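Local coordinates for adenylation domain (PDB 5N9X), which belongs to the AMP-binding (ANL) superfamily of adenylation domains and holds adenosine-5'-triphosphate and threonine together in its pocket, at residues G92-P97 with A162-T167; K175-R180 with G312-T317; E363-G368 with Y401-D406. All coordinates share one frame; numbering follows the deposited sequence.

Interaction 1: G92-P97 with A162-T167; sequences GAAYVP and AYIIYT. With ATP (adenosine-5'-triphosphate), chain D.
Tyr95 and Tyr163 both place CG between the backbone N and the carbonyl carbon (chi1 74° and 64°), and these matching torsions lay the two side chains side by side, pointing the same way. Tyr163 CB consequently sits over one face of the Tyr95 ring, offset toward its rim, in a CH-pi contact 3.7 Å from CE1 of Tyr95. The two strands, running roughly parallel, are joined by a single bridge, with Tyr95 N bonded to Ala162 O at 3.2 Å and Ile164 N to Tyr95 O, also at 3.2 Å. Val96 CG2 meets CB of Ile164 at 4.0 Å. Pro97 then fills the place where the next N-H of a parallel pair would lie: its CD rests 3.3 Å from Ile164 O, and CG packs against CG1 of Ile165. Helix 104-114 contacts Val96 and Tyr166, whose hydroxyl bonds to Asp113. The bridge thus joins strand 94-97, at the edge of a parallel sheet, to strand 161-167, whose far end carries Thr167 with OG1 3.1 Å from ATP O2G. The lack of an N-H on Pro97 is consistent with the brevity of the pairing, and the rest of the junction is largely side-chain packing among buried residues.

Interaction 2: K175-R180 with G312-T317; sequences KGVPVR and GITETT. With ATP (adenosine-5'-triphosphate), chain D; THR (threonine), chain C.
Strand 175-180 runs past a short 3-10 turn at Thr314 and Glu315, the CA atoms of Val177 and Glu315 lying 6.4 Å apart, too far for the backbones to pair. Both segments belong to core signatures of the adenylation fold: Lys175 ends the glycine- and threonine-rich phosphate-binding loop, and 312-317 lies in the loop between strands 306-310 and 321-324. The turn is closed by its own bonds, Thr316 N to Ile313 O and Thr317 N to Thr314 O, and the strand meets it through side chains alone. Val177 faces it directly; its CB lies 3.8 Å from CG2 of Thr314, and CG1 reaches CA of Glu315 at 4.0 Å. Two residues on, Val179 divides its branches, CG1 touching Thr317 CG2 at 3.7 Å and CG2 approaching Thr314 O.

Thr314 illustrates how one residue can serve two surroundings. With CG2 anti to the backbone N (OG1 chi1 -63°), the methyl is given to Val177, while its backbone N and OG1 face the alpha-phosphate of ATP near O1A. Glu315 starts out away from the strand, but a bend at chi2 (85°) brings its carboxylate back toward Lys175 and the gamma-phosphate, with OE2 held by Tyr375 OH and a magnesium ion about 5 Å from the side chain. Thr317 OG1 is satisfied by Gln370 O.

Lys175 and Glu315 cross at about a right angle without forming a salt bridge, NZ and OE2 being 5.1 Å apart. Instead the lysine, extended until a bend at its last torsion, spends its charge on the nucleotide: Lys175 NZ donates to ATP O2G at 2.6 Å.

Interaction 3: E363-G368 with Y401-D406; sequences ELWLAG and YYHSGD. With ATP (adenosine-5'-triphosphate), chain D.
Trp365 and His403 dominate the aromatic part of this antiparallel strand pair. Each places CG anti to its carbonyl carbon (chi1 -72° and -52°), and the two side chains run alongside each other into an offset stack, the imidazole and the six-membered ring of the indole nearly parallel with centroids 3.6 Å apart. Tyr401 enlarges the cluster from the same strand as His403: its ring lies obliquely to the indole, with CD1 3.8 Å from Trp365 CB, and Ala367 CB makes an off-centre CH-pi contact with the Tyr401 ring.

Backbone hydrogen bonds tie the strands together. Leu366 and Tyr402 form a hydrogen-bonded pair, Tyr402 N reaching Leu366 O at 2.7 Å, whereas Trp365 and His403 are a non-hydrogen-bonded pair. Farther along, Leu364 N bonds to Asp406 O at 3.0 Å.

Polar side chains gather where the second strand kinks at Gly405, whose positive phi favours glycine. Leu364 O takes two donors from one residue, Ser404 N and Ser404 OG, the hydroxyl at 3.0 Å. Ser404 OG also accepts from Asp406 N at 2.9 Å, an ST turn that probably helps shape the approach to Asp406. From strand 363-367, extended Glu363 brings OE2 to Gly405 N in a weak bond, while OE1 weakly accepts from Trp365 NE1. His403 NE2 is bonded to Thr387 OG1.

Asp406 grips the ribose of ATP, OD1 accepting from O2' at 2.6 Å and OD2 from O3'; Tyr311 and Tyr418 bond to the same carboxylate. The chemistry is graded along the pair, from an aromatic stack at the partly exposed side to a serine-braced turn that probably helps set the aspartate for both ribose hydroxyls.

Interactions 1 and 2 are wholly buried, while interaction 3 is only partly so, its aromatic cluster being on the more exposed side. Interactions 1 and 2 meet through the antiparallel pair of strands 161-167 and 175-180, where a classic beta bulge sets Ala162 and Tyr163 opposite Val179. Interactions 2 and 3 touch as well: Ile313 packs on Tyr402 and Ser404, and Glu315 OE2 probably bonds to Tyr402 OH. Interactions 1 and 3 remain apart, with nearest atoms about 7 Å from each other. Backbone bonding is brief in interaction 1, absent across interaction 2 and extensive in interaction 3, yet all three reach ATP: its phosphates in interaction 1, phosphates, sugar and base in interaction 2, ribose hydroxyls in interaction 3.

Interaction 1: G92-P97 with A162-T167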
loop_
_atom_site.group_PDB
_atom_site.type_symbol
_atom_site.label_atom_id
_atom_site.label_comp_id
_atom_site.label_asym_id
_atom_site.label_seq_id
_atom_site.Cartn_x
_atom_site.Cartn_y
_atom_site.Cartn_z
ATOM N N GLY A 92 0.108 -22.585 9.389
ATOM C CA GLY A 92 0.928 -21.924 10.394
ATOM C C GLY A 92 2.130 -21.155 9.856
ATOM O O GLY A 92 2.961 -20.686 10.631
ATOM N N ALA A 93 2.207 -21.024 8.534
ATOM C CA ALA A 93 3.361 -20.445 7.862
ATOM C C ALA A 93 3.078 -19.024 7.431
ATOM O O ALA A 93 1.927 -18.588 7.419
ATOM C CB ALA A 93 3.753 -21.284 6.643
ATOM N N ALA A 94 4.122 -18.301 7.059
ATOM C CA ALA A 94 3.941 -16.971 6.499
ATOM C C ALA A 94 4.064 -17.055 4.993
ATOM O O ALA A 94 4.875 -17.840 4.477
ATOM C CB ALA A 94 4.957 -15.994 7.064
ATOM N N TYR A 95 3.264 -16.270 4.274
ATOM C CA TYR A 95 3.473 -16.176 2.829
ATOM C C TYR A 95 4.298 -14.944 2.461
ATOM O O TYR A 95 4.199 -13.893 3.085
ATOM C CB TYR A 95 2.142 -16.207 2.067
ATOM C CG TYR A 95 1.296 -14.946 2.134
ATOM C CD1 TYR A 95 0.446 -14.719 3.203
ATOM C CD2 TYR A 95 1.317 -14.024 1.110
ATOM C CE1 TYR A 95 -0.325 -13.601 3.261
ATOM C CE2 TYR A 95 0.567 -12.915 1.153
ATOM C CZ TYR A 95 -0.263 -12.696 2.229
ATOM O OH TYR A 95 -1.047 -11.569 2.273
ATOM N N VAL A 96 5.158 -15.136 1.470
ATOM C CA VAL A 96 6.075 -14.130 0.986
ATOM C C VAL A 96 5.751 -13.880 -0.473
ATOM O O VAL A 96 6.248 -14.578 -1.357
ATOM C CB VAL A 96 7.536 -14.580 1.150
ATOM C CG1 VAL A 96 8.504 -13.491 0.661
ATOM C CG2 VAL A 96 7.807 -14.919 2.608
ATOM N N PRO A 97 4.893 -12.885 -0.734
ATOM C CA PRO A 97 4.361 -12.728 -2.091
ATOM C C PRO A 97 5.388 -12.176 -3.057
ATOM O O PRO A 97 6.170 -11.318 -2.694
ATOM C CB PRO A 97 3.209 -11.729 -1.913
ATOM C CG PRO A 97 3.560 -10.949 -0.701
ATOM C CD PRO A 97 4.380 -11.864 0.200
ATOM N N ALA A 162 2.294 -13.602 9.659
ATOM C CA ALA A 162 1.307 -13.906 8.650
ATOM C C ALA A 162 1.895 -13.655 7.266
ATOM O O ALA A 162 1.684 -14.417 6.327
ATOM C CB ALA A 162 0.039 -13.068 8.868
ATOM N N TYR A 163 2.634 -12.566 7.134
ATOM C CA TYR A 163 3.215 -12.242 5.847
ATOM C C TYR A 163 4.482 -11.432 5.946
ATOM O O TYR A 163 4.781 -10.818 6.964
ATOM C CB TYR A 163 2.204 -11.514 4.963
ATOM C CG TYR A 163 1.728 -10.157 5.431
ATOM C CD1 TYR A 163 2.449 -8.992 5.149
ATOM C CD2 TYR A 163 0.528 -10.034 6.102
ATOM C CE1 TYR A 163 1.984 -7.759 5.540
ATOM C CE2 TYR A 163 0.057 -8.814 6.501
ATOM C CZ TYR A 163 0.778 -7.677 6.225
ATOM O OH TYR A 163 0.276 -6.459 6.642
ATOM N N ILE A 164 5.239 -11.489 4.860
ATOM C CA ILE A 164 6.448 -10.743 4.727
ATOM C C ILE A 164 6.438 -10.066 3.382
ATOM O O ILE A 164 6.553 -10.688 2.319
ATOM C CB ILE A 164 7.671 -11.629 4.904
ATOM C CG1 ILE A 164 7.755 -12.021 6.361
ATOM C CG2 ILE A 164 8.932 -10.890 4.478
ATOM C CD1 ILE A 164 8.363 -13.309 6.583
ATOM N N ILE A 165 6.233 -8.764 3.466
ATOM C CA ILE A 165 6.113 -7.918 2.309
ATOM C C ILE A 165 7.366 -7.061 2.231
ATOM O O ILE A 165 7.884 -6.600 3.249
ATOM C CB ILE A 165 4.828 -7.089 2.396
ATOM C CG1 ILE A 165 3.707 -7.880 1.708
ATOM C CG2 ILE A 165 5.015 -5.720 1.781
ATOM C CD1 ILE A 165 2.373 -7.164 1.617
ATOM N N TYR A 166 7.890 -6.916 1.024
ATOM C CA TYR A 166 9.131 -6.184 0.819
ATOM C C TYR A 166 8.869 -4.757 0.395
ATOM O O TYR A 166 8.106 -4.500 -0.532
ATOM C CB TYR A 166 10.011 -6.911 -0.202
ATOM C CG TYR A 166 10.861 -7.974 0.443
ATOM C CD1 TYR A 166 10.302 -9.149 0.923
ATOM C CD2 TYR A 166 12.225 -7.782 0.604
ATOM C CE1 TYR A 166 11.086 -10.108 1.521
ATOM C CE2 TYR A 166 13.008 -8.724 1.195
ATOM C CZ TYR A 166 12.434 -9.885 1.654
ATOM O OH TYR A 166 13.212 -10.832 2.255
ATOM N N THR A 167 9.481 -3.834 1.124
ATOM C CA THR A 167 9.386 -2.426 0.800
ATOM C C THR A 167 10.634 -1.978 0.041
ATOM O O THR A 167 11.644 -2.696 -0.015
ATOM C CB THR A 167 9.184 -1.579 2.063
ATOM O OG1 THR A 167 10.383 -1.564 2.856
ATOM C CG2 THR A 167 8.020 -2.123 2.884
HETATM P PG ATP D . 9.619 2.109 2.853
HETATM O O1G ATP D . 9.919 3.348 3.688
HETATM O O2G ATP D . 10.832 1.455 2.266
HETATM O O3G ATP D . 8.758 1.068 3.547
HETATM P PB ATP D . 7.277 3.069 1.385
HETATM O O1B ATP D . 7.276 4.425 2.097
HETATM O O2B ATP D . 6.650 2.931 0.034
HETATM O O3B ATP D . 8.841 2.615 1.482
HETATM P PA ATP D . 5.137 1.697 2.493
HETATM O O1A ATP D . 4.935 1.229 3.914
HETATM O O2A ATP D . 4.493 0.892 1.370
HETATM O O3A ATP D . 6.707 1.856 2.261
HETATM O "O5'" ATP D . 4.762 3.274 2.280
HETATM C "C5'" ATP D . 4.370 4.173 3.318
HETATM C "C4'" ATP D . 4.781 5.603 2.960
HETATM O "O4'" ATP D . 3.822 6.220 2.115
HETATM C "C3'" ATP D . 4.998 6.521 4.150
HETATM O "O3'" ATP D . 6.405 6.678 4.298
HETATM C "C2'" ATP D . 4.368 7.838 3.777
HETATM O "O2'" ATP D . 5.406 8.741 3.405
HETATM C "C1'" ATP D . 3.530 7.556 2.548
HETATM N N9 ATP D . 2.066 7.654 2.841
HETATM C C8 ATP D . 1.247 6.608 3.091
HETATM N N7 ATP D . -0.031 6.993 3.314
HETATM C C5 ATP D . -0.054 8.331 3.195
HETATM C C6 ATP D . -1.103 9.371 3.305
HETATM N N6 ATP D . -2.373 9.025 3.592
HETATM N N1 ATP D . -0.741 10.656 3.121
HETATM C C2 ATP D . 0.544 10.976 2.866
HETATM N N3 ATP D . 1.560 10.095 2.733
HETATM C C4 ATP D . 1.329 8.768 2.889
#

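Interaction 2: K175-R180 with G312-T317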
loop_
_atom_site.group_PDB
_atom_site.type_symbol
_atom_site.label_atom_id
_atom_site.label_comp_id
_atom_site.label_asym_id
_atom_site.label_seq_id
_atom_site.Cartn_x
_atom_site.Cartn_y
_atom_site.Cartn_z
ATOM N N LYS A 175 13.946 -4.175 1.399
ATOM C CA LYS A 175 13.841 -4.708 2.757
ATOM C C LYS A 175 12.522 -5.367 3.133
ATOM O O LYS A 175 11.449 -4.861 2.832
ATOM C CB LYS A 175 14.176 -3.591 3.750
ATOM C CG LYS A 175 13.318 -2.342 3.639
ATOM C CD LYS A 175 13.779 -1.316 4.660
ATOM C CE LYS A 175 12.947 -0.050 4.614
ATOM N NZ LYS A 175 13.109 0.703 3.342
ATOM N N GLY A 176 12.630 -6.508 3.807
ATOM C CA GLY A 176 11.471 -7.263 4.234
ATOM C C GLY A 176 10.909 -6.872 5.596
ATOM O O GLY A 176 11.641 -6.782 6.601
ATOM N N VAL A 177 9.590 -6.655 5.610
ATOM C CA VAL A 177 8.825 -6.380 6.816
ATOM C C VAL A 177 7.914 -7.571 7.109
ATOM O O VAL A 177 6.979 -7.860 6.334
ATOM C CB VAL A 177 7.942 -5.105 6.679
ATOM C CG1 VAL A 177 7.326 -4.740 8.021
ATOM C CG2 VAL A 177 8.719 -3.929 6.091
ATOM N N PRO A 178 8.185 -8.285 8.214
ATOM C CA PRO A 178 7.294 -9.382 8.617
ATOM C C PRO A 178 6.164 -8.891 9.510
ATOM O O PRO A 178 6.409 -8.287 10.557
ATOM C CB PRO A 178 8.225 -10.337 9.373
ATOM C CG PRO A 178 9.290 -9.428 9.936
ATOM C CD PRO A 178 9.419 -8.234 9.021
ATOM N N VAL A 179 4.931 -9.158 9.099
ATOM C CA VAL A 179 3.759 -8.702 9.848
ATOM C C VAL A 179 3.034 -9.886 10.466
ATOM O O VAL A 179 2.655 -10.832 9.751
ATOM C CB VAL A 179 2.802 -7.907 8.941
ATOM C CG1 VAL A 179 1.516 -7.540 9.665
ATOM C CG2 VAL A 179 3.511 -6.681 8.412
ATOM N N ARG A 180 2.851 -9.839 11.784
ATOM C CA ARG A 180 2.190 -10.932 12.521
ATOM C C ARG A 180 0.648 -10.931 12.485
ATOM O O ARG A 180 0.021 -9.898 12.270
ATOM C CB ARG A 180 2.650 -10.911 13.977
ATOM C CG ARG A 180 4.092 -11.333 14.145
ATOM C CD ARG A 180 4.754 -10.600 15.292
ATOM N NE ARG A 180 5.812 -11.418 15.896
ATOM C CZ ARG A 180 6.131 -11.401 17.190
ATOM N NH1 ARG A 180 5.491 -10.587 18.025
ATOM N NH2 ARG A 180 7.092 -12.194 17.653
ATOM N N GLY A 312 -0.587 5.518 6.270
ATOM C CA GLY A 312 -0.155 4.186 6.646
ATOM C C GLY A 312 1.249 3.904 6.164
ATOM O O GLY A 312 1.747 4.557 5.241
ATOM N N ILE A 313 1.885 2.929 6.806
ATOM C CA ILE A 313 3.193 2.410 6.435
ATOM C C ILE A 313 3.185 0.924 6.652
ATOM O O ILE A 313 2.447 0.438 7.525
ATOM C CB ILE A 313 4.327 3.018 7.284
ATOM C CG1 ILE A 313 3.774 3.426 8.641
ATOM C CG2 ILE A 313 4.991 4.173 6.592
ATOM C CD1 ILE A 313 4.736 4.150 9.489
ATOM N N THR A 314 4.007 0.196 5.899
ATOM C CA THR A 314 4.006 -1.256 5.980
ATOM C C THR A 314 4.469 -1.720 7.371
ATOM O O THR A 314 4.015 -2.760 7.884
ATOM C CB THR A 314 4.894 -1.889 4.872
ATOM O OG1 THR A 314 4.357 -1.578 3.575
ATOM C CG2 THR A 314 4.985 -3.400 5.041
ATOM N N GLU A 315 5.332 -0.916 7.993
ATOM C CA GLU A 315 5.880 -1.245 9.299
ATOM C C GLU A 315 4.865 -1.198 10.438
ATOM O O GLU A 315 5.123 -1.707 11.519
ATOM C CB GLU A 315 7.078 -0.324 9.612
ATOM C CG GLU A 315 8.339 -0.584 8.753
ATOM C CD GLU A 315 8.347 0.125 7.401
ATOM O OE1 GLU A 315 7.303 0.644 6.938
ATOM O OE2 GLU A 315 9.425 0.152 6.790
ATOM N N THR A 316 3.705 -0.605 10.208
ATOM C CA THR A 316 2.687 -0.558 11.257
ATOM C C THR A 316 1.352 -1.113 10.757
ATOM O O THR A 316 0.274 -0.732 11.240
ATOM C CB THR A 316 2.514 0.891 11.821
ATOM O OG1 THR A 316 1.984 1.762 10.819
ATOM C CG2 THR A 316 3.837 1.439 12.313
ATOM N N THR A 317 1.461 -1.993 9.765
ATOM C CA THR A 317 0.378 -2.812 9.220
ATOM C C THR A 317 -0.698 -2.025 8.452
ATOM O O THR A 317 -1.795 -1.818 8.947
ATOM C CB THR A 317 -0.299 -3.675 10.335
ATOM O OG1 THR A 317 0.699 -4.175 11.237
ATOM C CG2 THR A 317 -1.090 -4.857 9.727
HETATM P PG ATP D . 9.619 2.109 2.853
HETATM O O1G ATP D . 9.919 3.348 3.688
HETATM O O2G ATP D . 10.832 1.455 2.266
HETATM O O3G ATP D . 8.758 1.068 3.547
HETATM P PB ATP D . 7.277 3.069 1.385
HETATM O O1B ATP D . 7.276 4.425 2.097
HETATM O O2B ATP D . 6.650 2.931 0.034
HETATM O O3B ATP D . 8.841 2.615 1.482
HETATM P PA ATP D . 5.137 1.697 2.493
HETATM O O1A ATP D . 4.935 1.229 3.914
HETATM O O2A ATP D . 4.493 0.892 1.370
HETATM O O3A ATP D . 6.707 1.856 2.261
HETATM O "O5'" ATP D . 4.762 3.274 2.280
HETATM C "C5'" ATP D . 4.370 4.173 3.318
HETATM C "C4'" ATP D . 4.781 5.603 2.960
HETATM O "O4'" ATP D . 3.822 6.220 2.115
HETATM C "C3'" ATP D . 4.998 6.521 4.150
HETATM O "O3'" ATP D . 6.405 6.678 4.298
HETATM C "C2'" ATP D . 4.368 7.838 3.777
HETATM O "O2'" ATP D . 5.406 8.741 3.405
HETATM C "C1'" ATP D . 3.530 7.556 2.548
HETATM N N9 ATP D . 2.066 7.654 2.841
HETATM C C8 ATP D . 1.247 6.608 3.091
HETATM N N7 ATP D . -0.031 6.993 3.314
HETATM C C5 ATP D . -0.054 8.331 3.195
HETATM C C6 ATP D . -1.103 9.371 3.305
HETATM N N6 ATP D . -2.373 9.025 3.592
HETATM N N1 ATP D . -0.741 10.656 3.121
HETATM C C2 ATP D . 0.544 10.976 2.866
HETATM N N3 ATP D . 1.560 10.095 2.733
HETATM C C4 ATP D . 1.329 8.768 2.889
HETATM N N THR C . 0.543 0.608 3.567
HETATM C CA THR C . 0.408 1.225 2.239
HETATM C C THR C . 1.710 1.919 1.954
HETATM O O THR C . 2.060 2.420 0.867
HETATM C CB THR C . -0.740 2.259 2.161
HETATM O OG1 THR C . -0.656 3.172 3.275
HETATM C CG2 THR C . -2.091 1.554 2.156
HETATM O OXT THR C . 2.419 1.974 2.949
#

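Interaction 3: E363-G368 with Y401-D406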
loop_
_atom_site.group_PDB
_atom_site.type_symbol
_atom_site.label_atom_id
_atom_site.label_comp_id
_atom_site.label_asym_id
_atom_site.label_seq_id
_atom_site.Cartn_x
_atom_site.Cartn_y
_atom_site.Cartn_z
ATOM N N GLU A 363 8.828 14.757 13.174
ATOM C CA GLU A 363 8.732 13.354 12.775
ATOM C C GLU A 363 7.680 12.560 13.568
ATOM O O GLU A 363 7.692 12.539 14.815
ATOM C CB GLU A 363 10.096 12.655 12.900
ATOM C CG GLU A 363 10.037 11.193 12.432
ATOM C CD GLU A 363 11.373 10.457 12.488
ATOM O OE1 GLU A 363 12.306 10.920 13.182
ATOM O OE2 GLU A 363 11.484 9.399 11.832
ATOM N N LEU A 364 6.790 11.878 12.848
ATOM C CA LEU A 364 5.794 11.053 13.519
ATOM C C LEU A 364 6.402 9.731 13.964
ATOM O O LEU A 364 7.078 9.055 13.181
ATOM C CB LEU A 364 4.587 10.805 12.624
ATOM C CG LEU A 364 3.559 9.775 13.084
ATOM C CD1 LEU A 364 2.591 10.390 14.071
ATOM C CD2 LEU A 364 2.804 9.275 11.886
ATOM N N TRP A 365 6.182 9.413 15.243
ATOM C CA TRP A 365 6.551 8.144 15.863
ATOM C C TRP A 365 5.254 7.421 16.230
ATOM O O TRP A 365 4.268 8.084 16.582
ATOM C CB TRP A 365 7.419 8.361 17.115
ATOM C CG TRP A 365 8.836 8.815 16.834
ATOM C CD1 TRP A 365 9.320 9.311 15.658
ATOM C CD2 TRP A 365 9.946 8.824 17.759
ATOM N NE1 TRP A 365 10.651 9.632 15.789
ATOM C CE2 TRP A 365 11.062 9.342 17.064
ATOM C CE3 TRP A 365 10.104 8.442 19.104
ATOM C CZ2 TRP A 365 12.322 9.496 17.671
ATOM C CZ3 TRP A 365 11.355 8.595 19.701
ATOM C CH2 TRP A 365 12.444 9.118 18.983
ATOM N N LEU A 366 5.246 6.086 16.135
ATOM C CA LEU A 366 4.037 5.289 16.401
ATOM C C LEU A 366 4.305 4.043 17.275
ATOM O O LEU A 366 5.225 3.264 17.022
ATOM C CB LEU A 366 3.370 4.851 15.083
ATOM C CG LEU A 366 2.871 5.886 14.064
ATOM C CD1 LEU A 366 2.479 5.225 12.745
ATOM C CD2 LEU A 366 1.681 6.691 14.616
ATOM N N ALA A 367 3.481 3.866 18.303
ATOM C CA ALA A 367 3.555 2.688 19.158
ATOM C C ALA A 367 2.198 2.005 19.231
ATOM O O ALA A 367 1.161 2.667 19.107
ATOM C CB ALA A 367 4.013 3.069 20.535
ATOM N N GLY A 368 2.198 0.694 19.470
ATOM C CA GLY A 368 0.953 -0.048 19.616
ATOM C C GLY A 368 1.000 -1.459 19.036
ATOM O O GLY A 368 2.019 -1.884 18.496
ATOM N N TYR A 401 8.509 2.561 19.825
ATOM C CA TYR A 401 8.079 3.507 18.799
ATOM C C TYR A 401 8.690 3.157 17.440
ATOM O O TYR A 401 9.877 2.878 17.367
ATOM C CB TYR A 401 8.485 4.944 19.181
ATOM C CG TYR A 401 7.611 5.603 20.224
ATOM C CD1 TYR A 401 6.335 6.086 19.901
ATOM C CD2 TYR A 401 8.068 5.772 21.532
ATOM C CE1 TYR A 401 5.526 6.689 20.870
ATOM C CE2 TYR A 401 7.277 6.374 22.504
ATOM C CZ TYR A 401 6.013 6.833 22.172
ATOM O OH TYR A 401 5.240 7.429 23.143
ATOM N N TYR A 402 7.894 3.184 16.372
ATOM C CA TYR A 402 8.458 3.135 15.023
ATOM C C TYR A 402 8.573 4.545 14.459
ATOM O O TYR A 402 7.608 5.332 14.460
ATOM C CB TYR A 402 7.629 2.267 14.055
ATOM C CG TYR A 402 8.112 2.407 12.617
ATOM C CD1 TYR A 402 9.294 1.807 12.211
ATOM C CD2 TYR A 402 7.406 3.157 11.686
ATOM C CE1 TYR A 402 9.764 1.935 10.921
ATOM C CE2 TYR A 402 7.858 3.289 10.379
ATOM C CZ TYR A 402 9.043 2.668 10.007
ATOM O OH TYR A 402 9.520 2.762 8.724
ATOM N N HIS A 403 9.757 4.856 13.965
ATOM C CA HIS A 403 10.006 6.171 13.419
ATOM C C HIS A 403 9.635 6.143 11.945
ATOM O O HIS A 403 10.276 5.466 11.152
ATOM C CB HIS A 403 11.469 6.581 13.637
ATOM C CG HIS A 403 11.934 6.455 15.063
ATOM N ND1 HIS A 403 13.234 6.711 15.444
ATOM C CD2 HIS A 403 11.275 6.111 16.192
ATOM C CE1 HIS A 403 13.355 6.526 16.749
ATOM N NE2 HIS A 403 12.185 6.159 17.226
ATOM N N SER A 404 8.586 6.871 11.585
ATOM C CA SER A 404 8.029 6.789 10.244
ATOM C C SER A 404 8.921 7.459 9.204
ATOM O O SER A 404 8.881 7.121 8.017
ATOM C CB SER A 404 6.631 7.426 10.216
ATOM O OG SER A 404 6.712 8.840 10.198
ATOM N N GLY A 405 9.702 8.435 9.652
ATOM C CA GLY A 405 10.474 9.263 8.741
ATOM C C GLY A 405 9.572 10.214 7.973
ATOM O O GLY A 405 9.937 10.711 6.902
ATOM N N ASP A 406 8.373 10.440 8.508
ATOM C CA ASP A 406 7.398 11.336 7.886
ATOM C C ASP A 406 7.204 12.573 8.747
ATOM O O ASP A 406 7.150 12.474 9.974
ATOM C CB ASP A 406 6.060 10.617 7.688
ATOM C CG ASP A 406 6.037 9.738 6.454
ATOM O OD1 ASP A 406 6.253 10.267 5.345
ATOM O OD2 ASP A 406 5.814 8.516 6.594
HETATM P PG ATP D . 9.619 2.109 2.853
HETATM O O1G ATP D . 9.919 3.348 3.688
HETATM O O2G ATP D . 10.832 1.455 2.266
HETATM O O3G ATP D . 8.758 1.068 3.547
HETATM P PB ATP D . 7.277 3.069 1.385
HETATM O O1B ATP D . 7.276 4.425 2.097
HETATM O O2B ATP D . 6.650 2.931 0.034
HETATM O O3B ATP D . 8.841 2.615 1.482
HETATM P PA ATP D . 5.137 1.697 2.493
HETATM O O1A ATP D . 4.935 1.229 3.914
HETATM O O2A ATP D . 4.493 0.892 1.370
HETATM O O3A ATP D . 6.707 1.856 2.261
HETATM O "O5'" ATP D . 4.762 3.274 2.280
HETATM C "C5'" ATP D . 4.370 4.173 3.318
HETATM C "C4'" ATP D . 4.781 5.603 2.960
HETATM O "O4'" ATP D . 3.822 6.220 2.115
HETATM C "C3'" ATP D . 4.998 6.521 4.150
HETATM O "O3'" ATP D . 6.405 6.678 4.298
HETATM C "C2'" ATP D . 4.368 7.838 3.777
HETATM O "O2'" ATP D . 5.406 8.741 3.405
HETATM C "C1'" ATP D . 3.530 7.556 2.548
HETATM N N9 ATP D . 2.066 7.654 2.841
HETATM C C8 ATP D . 1.247 6.608 3.091
HETATM N N7 ATP D . -0.031 6.993 3.314
HETATM C C5 ATP D . -0.054 8.331 3.195
HETATM C C6 ATP D . -1.103 9.371 3.305
HETATM N N6 ATP D . -2.373 9.025 3.592
HETATM N N1 ATP D . -0.741 10.656 3.121
HETATM C C2 ATP D . 0.544 10.976 2.866
HETATM N N3 ATP D . 1.560 10.095 2.733
HETATM C C4 ATP D . 1.329 8.768 2.889
#